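PDB 3C4N: FAD dependent oxidoreductase domain-containing protein from Deinococcus radiodurans R1, which is of unknown function but binds ADP in its crystals and is probably an FAD-dependent oxidoreductase of the ETF-QO/FixC family. Local coordinates for residues R56-G61 with L390-S395; E100-Q105 with G383-H388. All blocks are in the same frame, centred on the assembly; numbering follows the deposited sequence.

From the N terminus the chain makes strand 36-42 and then helix 46-58, whose C-terminal end supplies residues 56-61 to contact 1. After strand 64-67 it reaches helix 96-107, the source of residues 100-105 in contact 2. Nearly 280 residues later, the last helix, 379-398, closes both loops: its residues 383-388 meet helix 96-107 first, and residues 390-395 then reach back to the end of helix 46-58. Contact 2 is therefore nested inside the loop of contact 1. The centres of the two contacts lie about 15 Å apart, and both contacts use helix 379-398; Leu58 CD1 of contact 1 touches His388 CD2 of contact 2 at 4.2 Å.

Contact 1: R56-G61 with L390-S395; sequences RQLAPG and LAQRVS
Leu58 projects from the last turn of helix 46-58 onto the flank of helix 379-398, and one of its two methyls makes the closest apolar contact. Its CG stands beside the backbone N (chi1 -73°), and from there CD1 reaches the methyl CB of Ala391 at 3.6 Å, while the aliphatic CG of Gln392 lies alongside CD1 at 4.0 Å. Alanine suits its position because its short side chain lets the branched end of Leu58 come close to the helix backbone; Gln392 lends its methylene part here and is itself exposed to solvent. One turn further on, Ser395 faces the place where the first helix ends. Swung away from its own backbone N (chi1 177°), Ser395 OG donates a weak hydrogen bond of 3.5 Å to Leu58 O. The CB of Ala59, the first residue to leave helical geometry, packs against the same OG at 3.8 Å, and so small a side chain fits this buried corner. Leu390 and Val394 turn to strands 227-230 and 370-374. The arrangement joins the C-terminal helix to the first helix of a Rossmann-type dinucleotide-binding fold, consistent with the Gly43, Gly45, Gly48 pattern that runs from the preceding turn into its first residues.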
ATOM      1  N   ARG A  56     -11.592 -10.283   1.373  1.00  9.38           N
ATOM      2  CA  ARG A  56     -10.631 -10.648   2.416  1.00 14.87           C
ATOM      3  C   ARG A  56     -11.350 -11.190   3.640  1.00 19.89           C
ATOM      4  O   ARG A  56     -10.794 -11.995   4.386  1.00 25.47           O
ATOM      5  CB  ARG A  56      -9.762  -9.453   2.839  1.00 12.25           C
ATOM      6  CG  ARG A  56      -8.798  -8.940   1.767  1.00 20.87           C
ATOM      7  CD  ARG A  56      -7.942 -10.052   1.200  1.00 15.29           C
ATOM      8  NE  ARG A  56      -7.158 -10.731   2.224  1.00 14.05           N
ATOM      9  CZ  ARG A  56      -6.530 -11.886   2.025  1.00 16.05           C
ATOM     10  NH1 ARG A  56      -6.597 -12.487   0.848  1.00 22.16           N
ATOM     11  NH2 ARG A  56      -5.831 -12.446   2.998  1.00 17.34           N
ATOM     12  N   GLN A  57     -12.583 -10.745   3.858  1.00 21.23           N
ATOM     13  CA  GLN A  57     -13.333 -11.229   5.004  1.00 24.36           C
ATOM     14  C   GLN A  57     -14.173 -12.457   4.673  1.00 21.48           C
ATOM     15  O   GLN A  57     -14.411 -13.300   5.539  1.00 22.47           O
ATOM     16  CB  GLN A  57     -14.209 -10.118   5.574  1.00 24.75           C
ATOM     17  CG  GLN A  57     -13.392  -8.988   6.147  1.00 38.82           C
ATOM     18  CD  GLN A  57     -14.218  -8.036   6.968  1.00 46.00           C
ATOM     19  OE1 GLN A  57     -15.295  -7.614   6.544  1.00 43.84           O
ATOM     20  NE2 GLN A  57     -13.717  -7.680   8.151  1.00 40.79           N
ATOM     21  N   LEU A  58     -14.607 -12.561   3.419  1.00 15.90           N
ATOM     22  CA  LEU A  58     -15.410 -13.699   2.982  1.00 16.34           C
ATOM     23  C   LEU A  58     -14.542 -14.922   2.650  1.00 19.74           C
ATOM     24  O   LEU A  58     -14.924 -16.056   2.942  1.00 24.84           O
ATOM     25  CB  LEU A  58     -16.278 -13.303   1.778  1.00 13.85           C
ATOM     26  CG  LEU A  58     -17.456 -12.381   2.131  1.00 20.87           C
ATOM     27  CD1 LEU A  58     -17.994 -11.663   0.903  1.00  6.54           C
ATOM     28  CD2 LEU A  58     -18.547 -13.222   2.793  1.00 20.49           C
ATOM     29  N   ALA A  59     -13.371 -14.689   2.058  1.00 21.20           N
ATOM     30  CA  ALA A  59     -12.460 -15.771   1.694  1.00 19.41           C
ATOM     31  C   ALA A  59     -11.023 -15.456   2.101  1.00 23.33           C
ATOM     32  O   ALA A  59     -10.132 -15.371   1.256  1.00 26.64           O
ATOM     33  CB  ALA A  59     -12.530 -16.021   0.197  1.00 15.95           C
ATOM     34  N   PRO A  60     -10.772 -15.323   3.412  1.00 24.69           N
ATOM     35  CA  PRO A  60      -9.427 -15.011   3.904  1.00 20.23           C
ATOM     36  C   PRO A  60      -8.366 -16.025   3.487  1.00 16.33           C
ATOM     37  O   PRO A  60      -7.180 -15.697   3.433  1.00 24.08           O
ATOM     38  CB  PRO A  60      -9.627 -14.945   5.417  1.00 22.76           C
ATOM     39  CG  PRO A  60     -10.651 -15.993   5.660  1.00 26.35           C
ATOM     40  CD  PRO A  60     -11.637 -15.793   4.511  1.00 30.77           C
ATOM     41  N   GLY A  61      -8.795 -17.246   3.174  1.00 18.03           N
ATOM     42  CA  GLY A  61      -7.854 -18.282   2.777  1.00 16.30           C
ATOM     43  C   GLY A  61      -7.492 -18.251   1.307  1.00 29.28           C
ATOM     44  O   GLY A  61      -6.691 -19.060   0.835  1.00 31.07           O
ATOM     45  N   LEU A 390     -20.770  -9.213  -5.402  1.00 15.73           N
ATOM     46  CA  LEU A 390     -19.775  -9.867  -6.243  1.00 12.57           C
ATOM     47  C   LEU A 390     -18.814 -10.678  -5.399  1.00 16.58           C
ATOM     48  O   LEU A 390     -18.394 -11.767  -5.801  1.00 17.59           O
ATOM     49  CB  LEU A 390     -18.983  -8.846  -7.067  1.00 11.94           C
ATOM     50  CG  LEU A 390     -17.832  -9.459  -7.877  1.00 11.14           C
ATOM     51  CD1 LEU A 390     -18.386 -10.501  -8.841  1.00  1.03           C
ATOM     52  CD2 LEU A 390     -17.063  -8.372  -8.613  1.00  3.08           C
ATOM     53  N   ALA A 391     -18.459 -10.149  -4.232  1.00 11.29           N
ATOM     54  CA  ALA A 391     -17.541 -10.855  -3.341  1.00 18.55           C
ATOM     55  C   ALA A 391     -18.138 -12.188  -2.891  1.00 18.84           C
ATOM     56  O   ALA A 391     -17.454 -13.213  -2.900  1.00 23.13           O
ATOM     57  CB  ALA A 391     -17.199  -9.990  -2.129  1.00 12.23           C
ATOM     58  N   GLN A 392     -19.416 -12.167  -2.508  1.00 26.53           N
ATOM     59  CA  GLN A 392     -20.109 -13.375  -2.070  1.00 22.34           C
ATOM     60  C   GLN A 392     -20.059 -14.439  -3.161  1.00 24.69           C
ATOM     61  O   GLN A 392     -19.632 -15.566  -2.915  1.00 32.68           O
ATOM     62  CB  GLN A 392     -21.571 -13.058  -1.713  1.00 15.56           C
ATOM     63  CG  GLN A 392     -21.749 -12.363  -0.359  1.00 21.71           C
ATOM     64  CD  GLN A 392     -23.200 -11.929  -0.069  1.00 32.50           C
ATOM     65  OE1 GLN A 392     -23.771 -11.105  -0.794  1.00 30.44           O
ATOM     66  NE2 GLN A 392     -23.789 -12.474   1.005  1.00 18.97           N
ATOM     67  N   ARG A 393     -20.474 -14.077  -4.370  1.00 24.57           N
ATOM     68  CA  ARG A 393     -20.476 -15.023  -5.479  1.00 24.04           C
ATOM     69  C   ARG A 393     -19.090 -15.575  -5.806  1.00 27.20           C
ATOM     70  O   ARG A 393     -18.939 -16.773  -6.027  1.00 33.41           O
ATOM     71  CB  ARG A 393     -21.117 -14.384  -6.723  1.00 29.67           C
ATOM     72  CG  ARG A 393     -22.623 -14.140  -6.542  1.00 30.68           C
ATOM     73  CD  ARG A 393     -23.357 -13.712  -7.819  1.00 32.16           C
ATOM     74  NE  ARG A 393     -23.059 -12.340  -8.220  1.00 29.56           N
ATOM     75  CZ  ARG A 393     -22.180 -12.015  -9.159  1.00 32.20           C
ATOM     76  NH1 ARG A 393     -21.516 -12.979  -9.788  1.00 25.60           N
ATOM     77  NH2 ARG A 393     -21.972 -10.736  -9.464  1.00 12.69           N
ATOM     78  N   VAL A 394     -18.078 -14.715  -5.817  1.00 22.63           N
ATOM     79  CA  VAL A 394     -16.722 -15.159  -6.122  1.00 14.95           C
ATOM     80  C   VAL A 394     -16.231 -16.118  -5.044  1.00 24.56           C
ATOM     81  O   VAL A 394     -15.595 -17.142  -5.324  1.00 16.78           O
ATOM     82  CB  VAL A 394     -15.755 -13.954  -6.209  1.00 12.67           C
ATOM     83  CG1 VAL A 394     -14.311 -14.438  -6.340  1.00  8.83           C
ATOM     84  CG2 VAL A 394     -16.120 -13.091  -7.398  1.00 11.37           C
ATOM     85  N   SER A 395     -16.543 -15.775  -3.802  1.00 23.42           N
ATOM     86  CA  SER A 395     -16.149 -16.583  -2.662  1.00 25.40           C
ATOM     87  C   SER A 395     -16.808 -17.975  -2.710  1.00 28.41           C
ATOM     88  O   SER A 395     -16.163 -18.983  -2.426  1.00 28.73           O
ATOM     89  CB  SER A 395     -16.519 -15.836  -1.379  1.00 19.46           C
ATOM     90  OG  SER A 395     -16.217 -16.594  -0.226  1.00 32.57           O
TER

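Contact 2: E100-Q105 with G383-H388; sequences EWTREQ and GLAAAH
Trp101, which has the largest area buried here, lays its six-membered ring against the imidazole of His388 in an offset stack, the centroids 4.4 Å apart and the planes 21° from parallel. Trp101 CZ2 sits over the centre of the imidazole, whereas His388 ND1 lies toward the rim of the indole. Both side chains carry CG anti to their own backbone N, which sends the two rings out from their helices to meet. The indole is held on both faces: Gln105 CG packs on the face opposite His388, also toward the rim. A broad flat ring suits this place, since, while one face stacks on His388, its edge reaches the preceding turn of the same helix, with Trp101 CZ3 3.9 Å from Leu384 CB.

Leu384 fills the angle between the helices. Its CD1 presses on Gln105 CB at 3.5 Å, its CB meets Thr102 CG2 at 4.0 Å, and its side chain also touches Ala50 and Tyr54 of helix 46-58, a buried apolar setting fit for leucine.

Thr102 serves in two ways. Its methyl packs on Leu384, while OG1 accepts a hydrogen bond from Ala385 N (3.1 Å, N-H...O angle 148°). That amide lies at a kink where it has no partner in the preceding turn, so the hydroxyl replaces the missing helical bond; OG1 is also bonded to Gln98 O. The small Ala385 lets the threonine approach.

Tyr54 binds Gln105 NE2 through its hydroxyl and meets the His388 ring edge-to-face. The axes of segments 100-105 and 383-388 come within 8.0 Å and cross at 101°, a nearly perpendicular helix-helix packing that lays helix 96-107 across the C-terminal helix, where Gly383 lies near the bound ADP and close to Met47, an ADP-binding residue, in this probable FAD-binding fold.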
ATOM      1  N   GLU A 100     -30.292   0.027   1.168  1.00 12.71           N
ATOM      2  CA  GLU A 100     -30.298   0.045   2.632  1.00 14.47           C
ATOM      3  C   GLU A 100     -29.068  -0.638   3.216  1.00  9.40           C
ATOM      4  O   GLU A 100     -28.517  -0.181   4.212  1.00 13.46           O
ATOM      5  CB  GLU A 100     -31.575  -0.613   3.182  1.00 19.52           C
ATOM      6  CG  GLU A 100     -32.887   0.153   2.890  1.00 21.69           C
ATOM      7  CD  GLU A 100     -32.822   1.658   3.211  1.00 24.10           C
ATOM      8  OE1 GLU A 100     -32.091   2.061   4.146  1.00 17.44           O
ATOM      9  OE2 GLU A 100     -33.528   2.435   2.525  1.00 11.21           O
ATOM     10  N   TRP A 101     -28.646  -1.729   2.591  1.00  9.41           N
ATOM     11  CA  TRP A 101     -27.477  -2.459   3.047  1.00 18.99           C
ATOM     12  C   TRP A 101     -26.267  -1.531   2.938  1.00 20.54           C
ATOM     13  O   TRP A 101     -25.438  -1.445   3.856  1.00 23.86           O
ATOM     14  CB  TRP A 101     -27.272  -3.708   2.185  1.00 21.12           C
ATOM     15  CG  TRP A 101     -26.186  -4.603   2.687  1.00 17.09           C
ATOM     16  CD1 TRP A 101     -26.305  -5.604   3.608  1.00 21.68           C
ATOM     17  CD2 TRP A 101     -24.798  -4.522   2.359  1.00 15.06           C
ATOM     18  NE1 TRP A 101     -25.073  -6.151   3.880  1.00 19.97           N
ATOM     19  CE2 TRP A 101     -24.129  -5.505   3.124  1.00 26.36           C
ATOM     20  CE3 TRP A 101     -24.053  -3.713   1.494  1.00  8.55           C
ATOM     21  CZ2 TRP A 101     -22.742  -5.697   3.051  1.00 26.04           C
ATOM     22  CZ3 TRP A 101     -22.679  -3.901   1.421  1.00 15.79           C
ATOM     23  CH2 TRP A 101     -22.039  -4.887   2.196  1.00 16.68           C
ATOM     24  N   THR A 102     -26.168  -0.827   1.814  1.00 23.18           N
ATOM     25  CA  THR A 102     -25.064   0.109   1.610  1.00 19.68           C
ATOM     26  C   THR A 102     -25.124   1.196   2.684  1.00 17.29           C
ATOM     27  O   THR A 102     -24.095   1.566   3.247  1.00 12.93           O
ATOM     28  CB  THR A 102     -25.129   0.772   0.208  1.00 21.54           C
ATOM     29  OG1 THR A 102     -24.935  -0.231  -0.794  1.00 19.58           O
ATOM     30  CG2 THR A 102     -24.040   1.847   0.064  1.00 22.51           C
ATOM     31  N   ARG A 103     -26.329   1.688   2.984  1.00 11.10           N
ATOM     32  CA  ARG A 103     -26.465   2.738   3.987  1.00 14.10           C
ATOM     33  C   ARG A 103     -25.962   2.262   5.342  1.00 15.77           C
ATOM     34  O   ARG A 103     -25.230   2.984   6.024  1.00 11.09           O
ATOM     35  CB  ARG A 103     -27.921   3.226   4.122  1.00 19.79           C
ATOM     36  CG  ARG A 103     -27.994   4.664   4.653  1.00 14.65           C
ATOM     37  CD  ARG A 103     -29.394   5.197   4.972  1.00 15.74           C
ATOM     38  NE  ARG A 103     -29.567   5.179   6.418  1.00 20.09           N
ATOM     39  CZ  ARG A 103     -29.977   6.196   7.173  1.00 15.33           C
ATOM     40  NH1 ARG A 103     -30.289   7.371   6.656  1.00 14.19           N
ATOM     41  NH2 ARG A 103     -30.037   6.040   8.480  1.00 18.88           N
ATOM     42  N   GLU A 104     -26.352   1.046   5.721  1.00  9.60           N
ATOM     43  CA  GLU A 104     -25.950   0.453   6.989  1.00 16.31           C
ATOM     44  C   GLU A 104     -24.432   0.328   7.088  1.00 17.26           C
ATOM     45  O   GLU A 104     -23.845   0.615   8.137  1.00 16.59           O
ATOM     46  CB  GLU A 104     -26.595  -0.925   7.159  1.00 18.85           C
ATOM     47  CG  GLU A 104     -26.520  -1.423   8.589  1.00 33.61           C
ATOM     48  CD  GLU A 104     -27.342  -2.685   8.854  1.00 38.79           C
ATOM     49  OE1 GLU A 104     -27.754  -2.879  10.022  1.00 39.04           O
ATOM     50  OE2 GLU A 104     -27.567  -3.484   7.918  1.00 41.05           O
ATOM     51  N   GLN A 105     -23.808  -0.103   5.989  1.00 15.86           N
ATOM     52  CA  GLN A 105     -22.357  -0.253   5.927  1.00 15.71           C
ATOM     53  C   GLN A 105     -21.691   1.098   6.217  1.00 23.93           C
ATOM     54  O   GLN A 105     -20.772   1.193   7.037  1.00 29.32           O
ATOM     55  CB  GLN A 105     -21.924  -0.750   4.540  1.00 14.00           C
ATOM     56  CG  GLN A 105     -22.186  -2.206   4.263  1.00 12.51           C
ATOM     57  CD  GLN A 105     -21.328  -3.126   5.102  1.00 21.96           C
ATOM     58  OE1 GLN A 105     -21.832  -3.785   6.008  1.00 24.71           O
ATOM     59  NE2 GLN A 105     -20.024  -3.175   4.813  1.00 14.30           N
ATOM     60  N   GLY A 383     -23.205   1.572  -4.363  1.00 13.06           N
ATOM     61  CA  GLY A 383     -21.868   1.033  -4.612  1.00  7.73           C
ATOM     62  C   GLY A 383     -21.372  -0.155  -3.797  1.00  7.17           C
ATOM     63  O   GLY A 383     -20.992  -1.173  -4.366  1.00  5.80           O
ATOM     64  N   LEU A 384     -21.346  -0.030  -2.473  1.00  9.65           N
ATOM     65  CA  LEU A 384     -20.879  -1.118  -1.621  1.00 14.39           C
ATOM     66  C   LEU A 384     -21.630  -2.417  -1.894  1.00 15.49           C
ATOM     67  O   LEU A 384     -21.018  -3.462  -2.087  1.00 15.82           O
ATOM     68  CB  LEU A 384     -21.021  -0.742  -0.138  1.00 14.26           C
ATOM     69  CG  LEU A 384     -20.089   0.364   0.376  1.00 19.10           C
ATOM     70  CD1 LEU A 384     -20.452   0.788   1.820  1.00 18.19           C
ATOM     71  CD2 LEU A 384     -18.667  -0.165   0.324  1.00 14.50           C
ATOM     72  N   ALA A 385     -22.959  -2.336  -1.937  1.00 15.04           N
ATOM     73  CA  ALA A 385     -23.805  -3.502  -2.166  1.00 10.91           C
ATOM     74  C   ALA A 385     -23.370  -4.320  -3.365  1.00  9.45           C
ATOM     75  O   ALA A 385     -23.296  -5.553  -3.289  1.00 12.29           O
ATOM     76  CB  ALA A 385     -25.259  -3.066  -2.334  1.00 14.50           C
ATOM     77  N   ALA A 386     -23.078  -3.649  -4.475  1.00  8.20           N
ATOM     78  CA  ALA A 386     -22.664  -4.365  -5.682  1.00 13.45           C
ATOM     79  C   ALA A 386     -21.287  -5.012  -5.521  1.00 13.96           C
ATOM     80  O   ALA A 386     -21.023  -6.060  -6.113  1.00 15.59           O
ATOM     81  CB  ALA A 386     -22.689  -3.425  -6.892  1.00  1.03           C
ATOM     82  N   ALA A 387     -20.415  -4.403  -4.715  1.00 15.54           N
ATOM     83  CA  ALA A 387     -19.083  -4.975  -4.495  1.00 14.05           C
ATOM     84  C   ALA A 387     -19.174  -6.165  -3.545  1.00 11.68           C
ATOM     85  O   ALA A 387     -18.427  -7.129  -3.678  1.00 15.10           O
ATOM     86  CB  ALA A 387     -18.127  -3.919  -3.926  1.00 11.49           C
ATOM     87  N   HIS A 388     -20.089  -6.093  -2.587  1.00 10.63           N
ATOM     88  CA  HIS A 388     -20.270  -7.177  -1.633  1.00 13.58           C
ATOM     89  C   HIS A 388     -20.951  -8.389  -2.269  1.00 20.66           C
ATOM     90  O   HIS A 388     -20.619  -9.530  -1.955  1.00 23.40           O
ATOM     91  CB  HIS A 388     -21.101  -6.703  -0.451  1.00 15.78           C
ATOM     92  CG  HIS A 388     -21.388  -7.777   0.549  1.00 21.14           C
ATOM     93  ND1 HIS A 388     -22.639  -8.338   0.702  1.00 22.09           N
ATOM     94  CD2 HIS A 388     -20.585  -8.393   1.448  1.00 20.36           C
ATOM     95  CE1 HIS A 388     -22.592  -9.252   1.655  1.00 16.60           C
ATOM     96  NE2 HIS A 388     -21.358  -9.305   2.124  1.00 17.68           N
TER